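Local structure of lactate dehydrogenase, adjacent gene encodes predicted malate dehydrogenase (Cryptosporidium parvum, 4ND2) at residues Gly17-Ala20 with Tyr21-Lys25; Gly202-Gln206 with Glu207-Glu211; Lys221-Ala224 with Asp225-Thr229; Ala259-Ser262 with Asn263-Val267; Thr292-Glu295 with Gln296-Gly300. The protein probably catalyses the NAD-dependent interconversion of (S)-lactate and pyruvate, as expected of an L-lactate dehydrogenase of the LDH/MDH superfamily. All coordinates share one frame; numbering follows the deposited sequence.

Interaction 1. Residues Gly17-Ala20 with Tyr21-Lys25; sequences GNIA and YIVGK
Ile-19 and Val-23 meet one turn apart on helix 14-26, the first helix of the Rossmann fold, which links strands 6-10 and 30-34 in a beta-alpha-beta unit. Four backbone hydrogen bonds of the i to i+4 kind run through this part of the helix. Tyr-21 N donates to Gly-17 O at 3.0 Å, and Ile-22 N reaches Asn-18 O over the same length. Val-23 N gives the straightest of the four, 2.9 Å to Ile-19 O with an N-H...O angle of 169°, while Gly-24 N closes the series on Ala-20 O.

Apolar packing is carried by the branched residues. A chi1 of -70° sets CG1 of Ile-19 beside the backbone N and leaves CG2 anti to that N; CG2 lies 4.0 Å from CG2 of Val-23, the two side chains crossing at a slant. This side of the helix lies on the sheet, with Ile-19 against Val-9 and Val-23 against Ile-7 and Val-31; Ala-20 rests on Val-31 and Leu-33. Helix 234-248 shares the cover through Ala-237 on Ile-19 and Val-241 on Val-23. Ile-19 also lies near Ile-15 and Ile-120, both of which bind NAD(+).

The flank with Tyr-21, Ile-22 and Lys-25 belongs to the subunit interface: Tyr-21 packs on Ile-22 of the second subunit and its ring meets that of Phe-234 of the same subunit, and Lys-25 NZ forms a salt bridge with Asp-26 of that subunit.

Side chains also lean on the carbonyls of the preceding turn. CG1 of Ile-22 lies 3.3 Å from Asn-18 O, and CG2 of Val-23 sits 3.2 Å from Ile-19 O, the carbonyl that its own N-H already engages.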
loop_
_atom_site.group_PDB
_atom_site.type_symbol
_atom_site.label_atom_id
_atom_site.label_comp_id
_atom_site.label_asym_id
_atom_site.label_seq_id
_atom_site.Cartn_x
_atom_site.Cartn_y
_atom_site.Cartn_z
ATOM N N GLY A 17 11.719 -12.615 -13.300
ATOM C CA GLY A 17 12.029 -12.538 -11.875
ATOM C C GLY A 17 11.453 -11.298 -11.217
ATOM O O GLY A 17 10.917 -11.372 -10.112
ATOM N N ASN A 18 11.557 -10.157 -11.897
ATOM C CA ASN A 18 10.975 -8.909 -11.397
ATOM C C ASN A 18 9.460 -8.979 -11.264
ATOM O O ASN A 18 8.903 -8.474 -10.294
ATOM C CB ASN A 18 11.347 -7.726 -12.297
ATOM C CG ASN A 18 12.696 -7.131 -11.957
ATOM O OD1 ASN A 18 13.280 -7.416 -10.911
ATOM N ND2 ASN A 18 13.190 -6.275 -12.838
ATOM N N ILE A 19 8.795 -9.600 -12.233
ATOM C CA ILE A 19 7.342 -9.764 -12.165
ATOM C C ILE A 19 6.955 -10.541 -10.907
ATOM O O ILE A 19 6.077 -10.120 -10.154
ATOM C CB ILE A 19 6.783 -10.478 -13.412
ATOM C CG1 ILE A 19 6.888 -9.561 -14.635
ATOM C CG2 ILE A 19 5.333 -10.890 -13.192
ATOM C CD1 ILE A 19 6.598 -10.253 -15.950
ATOM N N ALA A 20 7.617 -11.672 -10.684
ATOM C CA ALA A 20 7.341 -12.507 -9.513
ATOM C C ALA A 20 7.538 -11.730 -8.211
ATOM O O ALA A 20 6.733 -11.839 -7.284
ATOM C CB ALA A 20 8.227 -13.744 -9.531
ATOM N N TYR A 21 8.611 -10.944 -8.169
ATOM C CA TYR A 21 8.983 -10.119 -7.019
ATOM C C TYR A 21 7.873 -9.133 -6.660
ATOM O O TYR A 21 7.462 -9.032 -5.502
ATOM C CB TYR A 21 10.265 -9.355 -7.381
ATOM C CG TYR A 21 11.066 -8.711 -6.266
ATOM C CD1 TYR A 21 11.178 -9.294 -5.005
ATOM C CD2 TYR A 21 11.793 -7.547 -6.511
ATOM C CE1 TYR A 21 11.949 -8.710 -4.013
ATOM C CE2 TYR A 21 12.568 -6.958 -5.527
ATOM C CZ TYR A 21 12.647 -7.545 -4.282
ATOM O OH TYR A 21 13.427 -6.959 -3.309
ATOM N N ILE A 22 7.387 -8.422 -7.672
ATOM C CA ILE A 22 6.379 -7.374 -7.487
ATOM C C ILE A 22 4.997 -7.961 -7.206
ATOM O O ILE A 22 4.284 -7.469 -6.328
ATOM C CB ILE A 22 6.323 -6.437 -8.716
ATOM C CG1 ILE A 22 7.674 -5.739 -8.915
ATOM C CG2 ILE A 22 5.198 -5.413 -8.580
ATOM C CD1 ILE A 22 8.155 -4.938 -7.725
ATOM N N VAL A 23 4.620 -9.000 -7.949
ATOM C CA VAL A 23 3.354 -9.699 -7.715
ATOM C C VAL A 23 3.302 -10.200 -6.273
ATOM O O VAL A 23 2.297 -10.019 -5.583
ATOM C CB VAL A 23 3.158 -10.890 -8.684
ATOM C CG1 VAL A 23 2.027 -11.801 -8.225
ATOM C CG2 VAL A 23 2.892 -10.394 -10.101
ATOM N N GLY A 24 4.390 -10.832 -5.834
ATOM C CA GLY A 24 4.509 -11.316 -4.463
ATOM C C GLY A 24 4.436 -10.196 -3.442
ATOM O O GLY A 24 3.694 -10.288 -2.466
ATOM N N LYS A 25 5.203 -9.132 -3.674
ATOM C CA LYS A 25 5.201 -7.969 -2.784
ATOM C C LYS A 25 3.793 -7.401 -2.589
ATOM O O LYS A 25 3.397 -7.100 -1.466
ATOM C CB LYS A 25 6.133 -6.880 -3.320
ATOM C CG LYS A 25 6.175 -5.619 -2.469
ATOM C CD LYS A 25 7.110 -4.577 -3.059
ATOM C CE LYS A 25 7.317 -3.409 -2.107
ATOM N NZ LYS A 25 6.035 -2.814 -1.646
#

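Interaction 2. Residues Gly202-Gln206 with Glu207-Glu211; sequences GLITQ and EQIDE
The chain passes from extended phi/psi at Ile-204 and Thr-205 into helical values from Gln-206 onward, and the new helix starts with Ile-209 N on Thr-205 O (3.0 Å) and Asp-210 N on Gln-206 O (2.8 Å). Thr-205 is the N-cap, and with Gln-208 it forms a capping box. Its OG1, set between the backbone N and carbonyl carbon (chi1 71°), accepts from Gln-208 N at 3.0 Å. In return, the Gln-208 side chain, extended beyond CG, reaches to the N-cap residue so that OE1 takes the N-H of Thr-205 at 2.9 Å, the donor tilted 24° from the carbonyl plane. The two bonds are reciprocal, side chain to main chain each way, and the one to OE1 helps set the turn of the glutamine amide.

A bond between two side chains follows, from Gln-206 to Asp-210. Gln-206 bends at chi2 (61°), bringing NE2 to within 3.0 Å of Asp-210 OD1; the oxygen lies close to the amide plane, but is itself approached from above the carboxylate plane. On the buried flank, CD1 of Ile-204 meets CG1 of Ile-209 at 3.7 Å, their side chains crossing at about a right angle in a hydrophobic contact next to the cap.

This start of helix 206-227 follows helix 195-200, whose Phe-198 packs on Ile-204 and whose Ile-199 packs on Ile-209, while His-161 and Phe-162 of helix 147-162 flank Ile-204.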
loop_
_atom_site.group_PDB
_atom_site.type_symbol
_atom_site.label_atom_id
_atom_site.label_comp_id
_atom_site.label_asym_id
_atom_site.label_seq_id
_atom_site.Cartn_x
_atom_site.Cartn_y
_atom_site.Cartn_z
ATOM N N GLY A 202 4.448 29.860 -23.719
ATOM C CA GLY A 202 5.905 29.904 -23.783
ATOM C C GLY A 202 6.604 28.942 -22.837
ATOM O O GLY A 202 7.789 29.110 -22.550
ATOM N N LEU A 203 5.879 27.930 -22.363
ATOM C CA LEU A 203 6.419 26.972 -21.390
ATOM C C LEU A 203 6.961 25.695 -22.040
ATOM O O LEU A 203 7.665 24.919 -21.390
ATOM C CB LEU A 203 5.351 26.626 -20.344
ATOM C CG LEU A 203 4.845 27.809 -19.506
ATOM C CD1 LEU A 203 3.777 27.355 -18.525
ATOM C CD2 LEU A 203 5.988 28.493 -18.769
ATOM N N ILE A 204 6.626 25.474 -23.311
ATOM C CA ILE A 204 7.240 24.406 -24.103
ATOM C C ILE A 204 7.232 24.788 -25.585
ATOM O O ILE A 204 6.326 25.482 -26.039
ATOM C CB ILE A 204 6.517 23.051 -23.898
ATOM C CG1 ILE A 204 7.394 21.890 -24.378
ATOM C CG2 ILE A 204 5.164 23.029 -24.600
ATOM C CD1 ILE A 204 6.872 20.526 -23.974
ATOM N N THR A 205 8.239 24.340 -26.329
ATOM C CA THR A 205 8.295 24.590 -27.771
ATOM C C THR A 205 7.958 23.322 -28.541
ATOM O O THR A 205 8.059 22.212 -28.005
ATOM C CB THR A 205 9.682 25.090 -28.218
ATOM O OG1 THR A 205 10.639 24.027 -28.132
ATOM C CG2 THR A 205 10.139 26.254 -27.358
ATOM N N GLN A 206 7.558 23.491 -29.798
ATOM C CA GLN A 206 7.274 22.352 -30.669
ATOM C C GLN A 206 8.516 21.485 -30.877
ATOM O O GLN A 206 8.405 20.266 -30.981
ATOM C CB GLN A 206 6.723 22.820 -32.021
ATOM C CG GLN A 206 6.303 21.696 -32.961
ATOM C CD GLN A 206 5.195 20.825 -32.391
ATOM O OE1 GLN A 206 4.168 21.328 -31.944
ATOM N NE2 GLN A 206 5.397 19.512 -32.411
ATOM N N GLU A 207 9.690 22.113 -30.940
ATOM C CA GLU A 207 10.952 21.374 -31.047
ATOM C C GLU A 207 11.191 20.499 -29.810
ATOM O O GLU A 207 11.638 19.356 -29.926
ATOM C CB GLU A 207 12.133 22.325 -31.259
ATOM C CG GLU A 207 12.164 22.968 -32.639
ATOM C CD GLU A 207 13.476 23.667 -32.932
ATOM O OE1 GLU A 207 13.472 24.899 -33.138
ATOM O OE2 GLU A 207 14.518 22.981 -32.950
ATOM N N GLN A 208 10.888 21.037 -28.631
ATOM C CA GLN A 208 10.991 20.266 -27.391
ATOM C C GLN A 208 10.010 19.095 -27.383
ATOM O O GLN A 208 10.342 18.007 -26.920
ATOM C CB GLN A 208 10.770 21.164 -26.175
ATOM C CG GLN A 208 11.939 22.091 -25.894
ATOM C CD GLN A 208 11.627 23.137 -24.843
ATOM O OE1 GLN A 208 10.489 23.579 -24.708
ATOM N NE2 GLN A 208 12.644 23.540 -24.093
ATOM N N ILE A 209 8.808 19.320 -27.909
ATOM C CA ILE A 209 7.823 18.252 -28.070
ATOM C C ILE A 209 8.347 17.182 -29.033
ATOM O O ILE A 209 8.217 15.986 -28.763
ATOM C CB ILE A 209 6.463 18.802 -28.559
ATOM C CG1 ILE A 209 5.807 19.634 -27.448
ATOM C CG2 ILE A 209 5.533 17.671 -28.988
ATOM C CD1 ILE A 209 4.651 20.491 -27.916
ATOM N N ASP A 210 8.944 17.616 -30.142
ATOM C CA ASP A 210 9.519 16.691 -31.124
ATOM C C ASP A 210 10.637 15.844 -30.500
ATOM O O ASP A 210 10.742 14.648 -30.777
ATOM C CB ASP A 210 10.068 17.446 -32.347
ATOM C CG ASP A 210 8.985 18.189 -33.132
ATOM O OD1 ASP A 210 7.784 17.865 -33.003
ATOM O OD2 ASP A 210 9.346 19.113 -33.890
ATOM N N GLU A 211 11.460 16.470 -29.659
ATOM C CA GLU A 211 12.540 15.774 -28.949
ATOM C C GLU A 211 11.981 14.684 -28.033
ATOM O O GLU A 211 12.511 13.572 -27.983
ATOM C CB GLU A 211 13.368 16.772 -28.128
ATOM C CG GLU A 211 14.675 16.225 -27.560
ATOM C CD GLU A 211 14.510 15.348 -26.322
ATOM O OE1 GLU A 211 13.580 15.579 -25.515
ATOM O OE2 GLU A 211 15.331 14.420 -26.147
#

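Interaction 3. Residues Lys221-Ala224 with Asp225-Thr229; sequences KEVA and DNLKT
With chi1 at -80° and chi2 at -62°, Asn-226 folds its amide back along the helix onto the carbonyl of Glu-222, while Val-223, with CG1 anti to its backbone N, sets that methyl alongside CD1 of Leu-227. ND2 of Asn-226 reaches Glu-222 O at 2.7 Å, a short but bent bond with an N-H...O angle of 133°, the oxygen lying out of the amide plane. ND2 thus takes the Glu-222 carbonyl, the i-4 acceptor, while the Asn-226 backbone N makes a weak bond to Val-223 O. CG1 of Val-223 and CD1 of Leu-227 approach to 3.5 Å, the two side chains lying side by side and pointing the same way. Val-223 O also accepts from Leu-227 N at 2.9 Å. Lys-228 N still bonds to Ala-224 O, although Lys-228 itself has left helical geometry with positive phi.

This C-terminal end of helix 206-227 borders the active site: Val-223 packs on Ala-232 of the pyruvate pocket and Leu-227 on Tyr-233. Arg-85 holds Asp-225 by a salt bridge, and Lys-228 pairs with Glu-38 of the second subunit, where helix 40-55 covers Glu-222, Val-223, Asn-226 and Leu-227.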
loop_
_atom_site.group_PDB
_atom_site.type_symbol
_atom_site.label_atom_id
_atom_site.label_comp_id
_atom_site.label_asym_id
_atom_site.label_seq_id
_atom_site.Cartn_x
_atom_site.Cartn_y
_atom_site.Cartn_z
ATOM N N LYS A 221 16.828 1.753 -26.634
ATOM C CA LYS A 221 18.267 1.734 -26.907
ATOM C C LYS A 221 19.055 2.511 -25.860
ATOM O O LYS A 221 20.161 2.113 -25.496
ATOM C CB LYS A 221 18.568 2.309 -28.295
ATOM C CG LYS A 221 17.923 1.537 -29.429
ATOM C CD LYS A 221 18.438 1.974 -30.792
ATOM C CE LYS A 221 17.820 1.130 -31.896
ATOM N NZ LYS A 221 18.153 1.630 -33.259
ATOM N N GLU A 222 18.489 3.617 -25.380
ATOM C CA GLU A 222 19.130 4.417 -24.339
ATOM C C GLU A 222 19.372 3.586 -23.078
ATOM O O GLU A 222 20.448 3.644 -22.486
ATOM C CB GLU A 222 18.286 5.643 -23.988
ATOM C CG GLU A 222 19.028 6.649 -23.115
ATOM C CD GLU A 222 18.139 7.739 -22.548
ATOM O OE1 GLU A 222 18.693 8.721 -22.018
ATOM O OE2 GLU A 222 16.896 7.626 -22.618
ATOM N N VAL A 223 18.364 2.824 -22.672
ATOM C CA VAL A 223 18.490 1.937 -21.517
ATOM C C VAL A 223 19.453 0.791 -21.846
ATOM O O VAL A 223 20.392 0.530 -21.095
ATOM C CB VAL A 223 17.118 1.376 -21.082
ATOM C CG1 VAL A 223 17.277 0.365 -19.953
ATOM C CG2 VAL A 223 16.190 2.510 -20.661
ATOM N N ALA A 224 19.219 0.130 -22.977
ATOM C CA ALA A 224 20.013 -1.031 -23.392
ATOM C C ALA A 224 21.508 -0.730 -23.521
ATOM O O ALA A 224 22.340 -1.523 -23.077
ATOM C CB ALA A 224 19.479 -1.590 -24.704
ATOM N N ASP A 225 21.843 0.408 -24.124
ATOM C CA ASP A 225 23.249 0.799 -24.311
ATOM C C ASP A 225 23.963 1.098 -22.994
ATOM O O ASP A 225 25.183 0.959 -22.904
ATOM C CB ASP A 225 23.361 2.010 -25.247
ATOM C CG ASP A 225 23.062 1.663 -26.696
ATOM O OD1 ASP A 225 22.945 0.463 -27.028
ATOM O OD2 ASP A 225 22.945 2.598 -27.514
ATOM N N ASN A 226 23.204 1.518 -21.985
ATOM C CA ASN A 226 23.758 1.766 -20.655
ATOM C C ASN A 226 23.904 0.481 -19.837
ATOM O O ASN A 226 24.905 0.297 -19.149
ATOM C CB ASN A 226 22.902 2.788 -19.899
ATOM C CG ASN A 226 23.200 4.216 -20.313
ATOM O OD1 ASN A 226 24.316 4.697 -20.139
ATOM N ND2 ASN A 226 22.202 4.905 -20.858
ATOM N N LEU A 227 22.910 -0.401 -19.917
ATOM C CA LEU A 227 22.954 -1.686 -19.208
ATOM C C LEU A 227 24.004 -2.635 -19.791
ATOM O O LEU A 227 24.588 -3.436 -19.059
ATOM C CB LEU A 227 21.583 -2.370 -19.237
ATOM C CG LEU A 227 20.444 -1.669 -18.497
ATOM C CD1 LEU A 227 19.130 -2.387 -18.761
ATOM C CD2 LEU A 227 20.720 -1.591 -17.004
ATOM N N LYS A 228 24.208 -2.557 -21.106
ATOM C CA LYS A 228 25.213 -3.348 -21.839
ATOM C C LYS A 228 24.886 -4.839 -21.981
ATOM O O LYS A 228 24.979 -5.386 -23.081
ATOM C CB LYS A 228 26.619 -3.158 -21.248
ATOM C CG LYS A 228 27.137 -1.735 -21.374
ATOM C CD LYS A 228 28.554 -1.601 -20.841
ATOM C CE LYS A 228 29.186 -0.285 -21.270
ATOM N NZ LYS A 228 28.354 0.894 -20.897
ATOM N N THR A 229 24.504 -5.489 -20.885
ATOM C CA THR A 229 24.244 -6.932 -20.884
ATOM C C THR A 229 22.815 -7.313 -21.293
ATOM O O THR A 229 22.498 -8.500 -21.393
ATOM C CB THR A 229 24.530 -7.537 -19.497
ATOM O OG1 THR A 229 23.725 -6.878 -18.510
ATOM C CG2 THR A 229 26.000 -7.376 -19.138
#

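Interaction 4. Residues Ala259-Ser262 with Asn263-Val267; sequences AFCS and NHYGV
This is a local contact in which the thiol of Cys-261 packs against the turn that follows strand 253-261, where the chain leaves the antiparallel sheet and loops toward strand 270-279; it includes a Cys sulfur-aromatic contact with Tyr-265. Cys-261, the last residue of the strand, points its thiol at the type I' beta turn His-264 to Val-267. Tyr-265 and Gly-266 occupy the two central positions, both with positive phi, and the turn is closed by Val-267 N on His-264 O at 3.2 Å.

SG stands anti to the Cys-261 backbone N (chi1 -172°), which brings it beside His-264, Tyr-265 and Val-267. It lies 3.4 Å from His-264 O and 3.7 Å from CB of the same residue. CG2 of Val-267 comes up to the sulfur at 3.6 Å and also lies 3.4 Å from Cys-261 O, so one methyl packs against both thiol and main chain. The sulfur meets Tyr-265 at the ring edge, in plane, 4.0 Å from CD1 and 84° off the ring normal. The His-264 ring is likewise approached at its edge, with SG 5.2 Å from its centroid.

The polar ends of both rings are held beyond the loop: ND1 of His-264 bonds to Glu-288, and OH of Tyr-265 to the backbone of Leu-287 and Leu-289. Ile-286 of strand 284-286 packs against Cys-261, His-264 and Tyr-265, strand 270-279 also lies against Tyr-265, and helix 293-314 covers the turn through Leu-299 on Tyr-265 and Ile-303 on Val-267.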
loop_
_atom_site.group_PDB
_atom_site.type_symbol
_atom_site.label_atom_id
_atom_site.label_comp_id
_atom_site.label_asym_id
_atom_site.label_seq_id
_atom_site.Cartn_x
_atom_site.Cartn_y
_atom_site.Cartn_z
ATOM N N ALA A 259 -3.467 -5.193 -28.904
ATOM C CA ALA A 259 -4.728 -5.930 -28.889
ATOM C C ALA A 259 -5.287 -6.076 -30.299
ATOM O O ALA A 259 -4.902 -5.340 -31.208
ATOM C CB ALA A 259 -5.738 -5.226 -27.999
ATOM N N PHE A 260 -6.201 -7.027 -30.467
ATOM C CA PHE A 260 -6.798 -7.305 -31.772
ATOM C C PHE A 260 -7.835 -6.236 -32.121
ATOM O O PHE A 260 -8.932 -6.212 -31.559
ATOM C CB PHE A 260 -7.424 -8.702 -31.790
ATOM C CG PHE A 260 -7.782 -9.188 -33.168
ATOM C CD1 PHE A 260 -9.110 -9.352 -33.543
ATOM C CD2 PHE A 260 -6.789 -9.482 -34.095
ATOM C CE1 PHE A 260 -9.440 -9.801 -34.814
ATOM C CE2 PHE A 260 -7.112 -9.931 -35.367
ATOM C CZ PHE A 260 -8.439 -10.090 -35.726
ATOM N N CYS A 261 -7.464 -5.357 -33.050
ATOM C CA CYS A 261 -8.271 -4.197 -33.421
ATOM C C CYS A 261 -9.002 -4.452 -34.741
ATOM O O CYS A 261 -8.362 -4.640 -35.781
ATOM C CB CYS A 261 -7.359 -2.978 -33.545
ATOM S SG CYS A 261 -8.225 -1.414 -33.778
ATOM N N SER A 262 -10.336 -4.447 -34.698
ATOM C CA SER A 262 -11.161 -4.861 -35.845
ATOM C C SER A 262 -12.083 -3.783 -36.424
ATOM O O SER A 262 -12.347 -3.789 -37.626
ATOM C CB SER A 262 -12.002 -6.083 -35.469
ATOM O OG SER A 262 -11.183 -7.230 -35.327
ATOM N N ASN A 263 -12.594 -2.883 -35.588
ATOM C CA ASN A 263 -13.531 -1.852 -36.055
ATOM C C ASN A 263 -13.111 -0.442 -35.650
ATOM O O ASN A 263 -13.956 0.431 -35.453
ATOM C CB ASN A 263 -14.939 -2.151 -35.529
ATOM C CG ASN A 263 -15.508 -3.444 -36.083
ATOM O OD1 ASN A 263 -15.509 -3.666 -37.296
ATOM N ND2 ASN A 263 -16.006 -4.300 -35.198
ATOM N N HIS A 264 -11.803 -0.226 -35.532
ATOM C CA HIS A 264 -11.261 1.063 -35.109
ATOM C C HIS A 264 -9.972 1.362 -35.865
ATOM O O HIS A 264 -9.324 0.450 -36.377
ATOM C CB HIS A 264 -10.980 1.069 -33.601
ATOM C CG HIS A 264 -12.052 0.428 -32.774
ATOM N ND1 HIS A 264 -13.130 1.130 -32.278
ATOM C CD2 HIS A 264 -12.209 -0.848 -32.351
ATOM C CE1 HIS A 264 -13.904 0.314 -31.585
ATOM N NE2 HIS A 264 -13.367 -0.893 -31.615
ATOM N N TYR A 265 -9.617 2.644 -35.933
ATOM C CA TYR A 265 -8.365 3.106 -36.548
ATOM C C TYR A 265 -8.158 2.647 -37.998
ATOM O O TYR A 265 -7.022 2.523 -38.458
ATOM C CB TYR A 265 -7.163 2.698 -35.680
ATOM C CG TYR A 265 -7.222 3.255 -34.275
ATOM C CD1 TYR A 265 -7.657 2.473 -33.210
ATOM C CD2 TYR A 265 -6.857 4.574 -34.015
ATOM C CE1 TYR A 265 -7.717 2.985 -31.923
ATOM C CE2 TYR A 265 -6.915 5.095 -32.734
ATOM C CZ TYR A 265 -7.345 4.297 -31.691
ATOM O OH TYR A 265 -7.403 4.815 -30.420
ATOM N N GLY A 266 -9.256 2.405 -38.713
ATOM C CA GLY A 266 -9.202 2.020 -40.123
ATOM C C GLY A 266 -8.601 0.657 -40.429
ATOM O O GLY A 266 -8.163 0.420 -41.557
ATOM N N VAL A 267 -8.578 -0.243 -39.444
ATOM C CA VAL A 267 -8.050 -1.600 -39.640
ATOM C C VAL A 267 -9.143 -2.638 -39.406
ATOM O O VAL A 267 -10.085 -2.392 -38.653
ATOM C CB VAL A 267 -6.838 -1.894 -38.726
ATOM C CG1 VAL A 267 -5.690 -0.955 -39.058
ATOM C CG2 VAL A 267 -7.203 -1.783 -37.250
#

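Interaction 5. Residues Thr292-Glu295 with Gln296-Gly300; sequences TPLE and QKLLG
The long C-terminal helix 293-314 begins here with a capping box formed by Thr-292 and Glu-295, backed by the first i to i+4 bonds. OG1 of Thr-292, the N-cap, takes the N-H of Glu-295 at 3.1 Å. Glu-295 returns the bond: its side chain, extended beyond CG, places OE1 at Thr-292 N, also at 3.1 Å and nearly straight at 169°, on the anti side but 32° out of the carboxylate plane. Ser-186 OG supplies OE1 with a second partner, so the oxygen is gripped from two sources, and the nearby helix N terminus would probably favour its negative charge.

Gln-296 N reaches Thr-292 O at 2.8 Å, and CG of the same glutamine lies against that carbonyl at 3.3 Å; its NE2 bonds to Leu-291 O just before the cap. Two residues on, Leu-298 N bonds to Leu-294 O at 2.9 Å. With CG anti to the backbone N (chi1 177°), Leu-294 turns its branch toward Leu-298, whose CD1 comes to 4.1 Å from Leu-294 CG.

Thr-185 and Ser-186, in the loop between strands 182-183 and 189-190, border the cap, while Leu-299 on the buried flank packs on Leu-291, in the loop between strand 284-286 and this helix.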
loop_
_atom_site.group_PDB
_atom_site.type_symbol
_atom_site.label_atom_id
_atom_site.label_comp_id
_atom_site.label_asym_id
_atom_site.label_seq_id
_atom_site.Cartn_x
_atom_site.Cartn_y
_atom_site.Cartn_z
ATOM N N THR A 292 -4.949 13.544 -35.517
ATOM C CA THR A 292 -4.793 14.504 -36.603
ATOM C C THR A 292 -4.492 13.750 -37.899
ATOM O O THR A 292 -4.113 12.575 -37.855
ATOM C CB THR A 292 -3.636 15.483 -36.331
ATOM O OG1 THR A 292 -2.407 14.754 -36.225
ATOM C CG2 THR A 292 -3.875 16.270 -35.047
ATOM N N PRO A 293 -4.655 14.415 -39.059
ATOM C CA PRO A 293 -4.278 13.775 -40.321
ATOM C C PRO A 293 -2.835 13.259 -40.325
ATOM O O PRO A 293 -2.581 12.155 -40.805
ATOM C CB PRO A 293 -4.467 14.895 -41.351
ATOM C CG PRO A 293 -5.532 15.753 -40.768
ATOM C CD PRO A 293 -5.317 15.716 -39.279
ATOM N N LEU A 294 -1.910 14.048 -39.781
ATOM C CA LEU A 294 -0.513 13.627 -39.656
ATOM C C LEU A 294 -0.382 12.354 -38.815
ATOM O O LEU A 294 0.312 11.418 -39.207
ATOM C CB LEU A 294 0.340 14.748 -39.051
ATOM C CG LEU A 294 1.821 14.438 -38.799
ATOM C CD1 LEU A 294 2.499 13.913 -40.058
ATOM C CD2 LEU A 294 2.546 15.669 -38.273
ATOM N N GLU A 295 -1.057 12.327 -37.668
ATOM C CA GLU A 295 -1.020 11.163 -36.776
ATOM C C GLU A 295 -1.650 9.925 -37.419
ATOM O O GLU A 295 -1.162 8.811 -37.231
ATOM C CB GLU A 295 -1.688 11.490 -35.433
ATOM C CG GLU A 295 -0.853 12.433 -34.574
ATOM C CD GLU A 295 -1.597 13.011 -33.380
ATOM O OE1 GLU A 295 -2.845 12.967 -33.350
ATOM O OE2 GLU A 295 -0.920 13.530 -32.468
ATOM N N GLN A 296 -2.722 10.125 -38.183
ATOM C CA GLN A 296 -3.348 9.034 -38.936
ATOM C C GLN A 296 -2.392 8.446 -39.976
ATOM O O GLN A 296 -2.373 7.232 -40.187
ATOM C CB GLN A 296 -4.631 9.512 -39.624
ATOM C CG GLN A 296 -5.765 9.846 -38.667
ATOM C CD GLN A 296 -6.891 10.608 -39.345
ATOM O OE1 GLN A 296 -7.415 10.173 -40.368
ATOM N NE2 GLN A 296 -7.266 11.752 -38.777
ATOM N N LYS A 297 -1.602 9.308 -40.616
ATOM C CA LYS A 297 -0.610 8.871 -41.598
ATOM C C LYS A 297 0.536 8.111 -40.928
ATOM O O LYS A 297 0.985 7.081 -41.432
ATOM C CB LYS A 297 -0.057 10.067 -42.381
ATOM C CG LYS A 297 0.954 9.689 -43.456
ATOM C CD LYS A 297 1.408 10.900 -44.253
ATOM C CE LYS A 297 2.372 10.499 -45.358
ATOM N NZ LYS A 297 2.608 11.604 -46.329
ATOM N N LEU A 298 1.012 8.626 -39.798
ATOM C CA LEU A 298 2.058 7.949 -39.034
ATOM C C LEU A 298 1.583 6.584 -38.527
ATOM O O LEU A 298 2.347 5.621 -38.543
ATOM C CB LEU A 298 2.536 8.823 -37.872
ATOM C CG LEU A 298 3.278 10.101 -38.280
ATOM C CD1 LEU A 298 3.411 11.038 -37.093
ATOM C CD2 LEU A 298 4.645 9.792 -38.870
ATOM N N LEU A 299 0.324 6.499 -38.099
ATOM C CA LEU A 299 -0.260 5.221 -37.680
ATOM C C LEU A 299 -0.348 4.244 -38.856
ATOM O O LEU A 299 -0.132 3.042 -38.686
ATOM C CB LEU A 299 -1.646 5.424 -37.057
ATOM C CG LEU A 299 -2.369 4.171 -36.542
ATOM C CD1 LEU A 299 -1.513 3.411 -35.537
ATOM C CD2 LEU A 299 -3.710 4.544 -35.927
ATOM N N GLY A 300 -0.673 4.766 -40.039
ATOM C CA GLY A 300 -0.670 3.970 -41.265
ATOM C C GLY A 300 0.694 3.368 -41.558
ATOM O O GLY A 300 0.797 2.198 -41.927
#

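In the fold
All five contacts are local and follow one another along the chain without nesting or crossing; none closes a long loop. Interaction 1 lies in the NAD-binding domain, the other four in the C-terminal domain. Interactions 2 and 3 mark the start and end of helix 206-227, with centres about 26 Å apart. Interaction 3 comes within about 9 Å of interaction 1 (nearest atoms), and both touch the second subunit. Interaction 4 turns the chain between two sheet strands, and interaction 5 starts the last helix; these two meet directly, with Tyr-265 CD2 3.7 Å from Leu-299 CD2, joining sheet turn to helix.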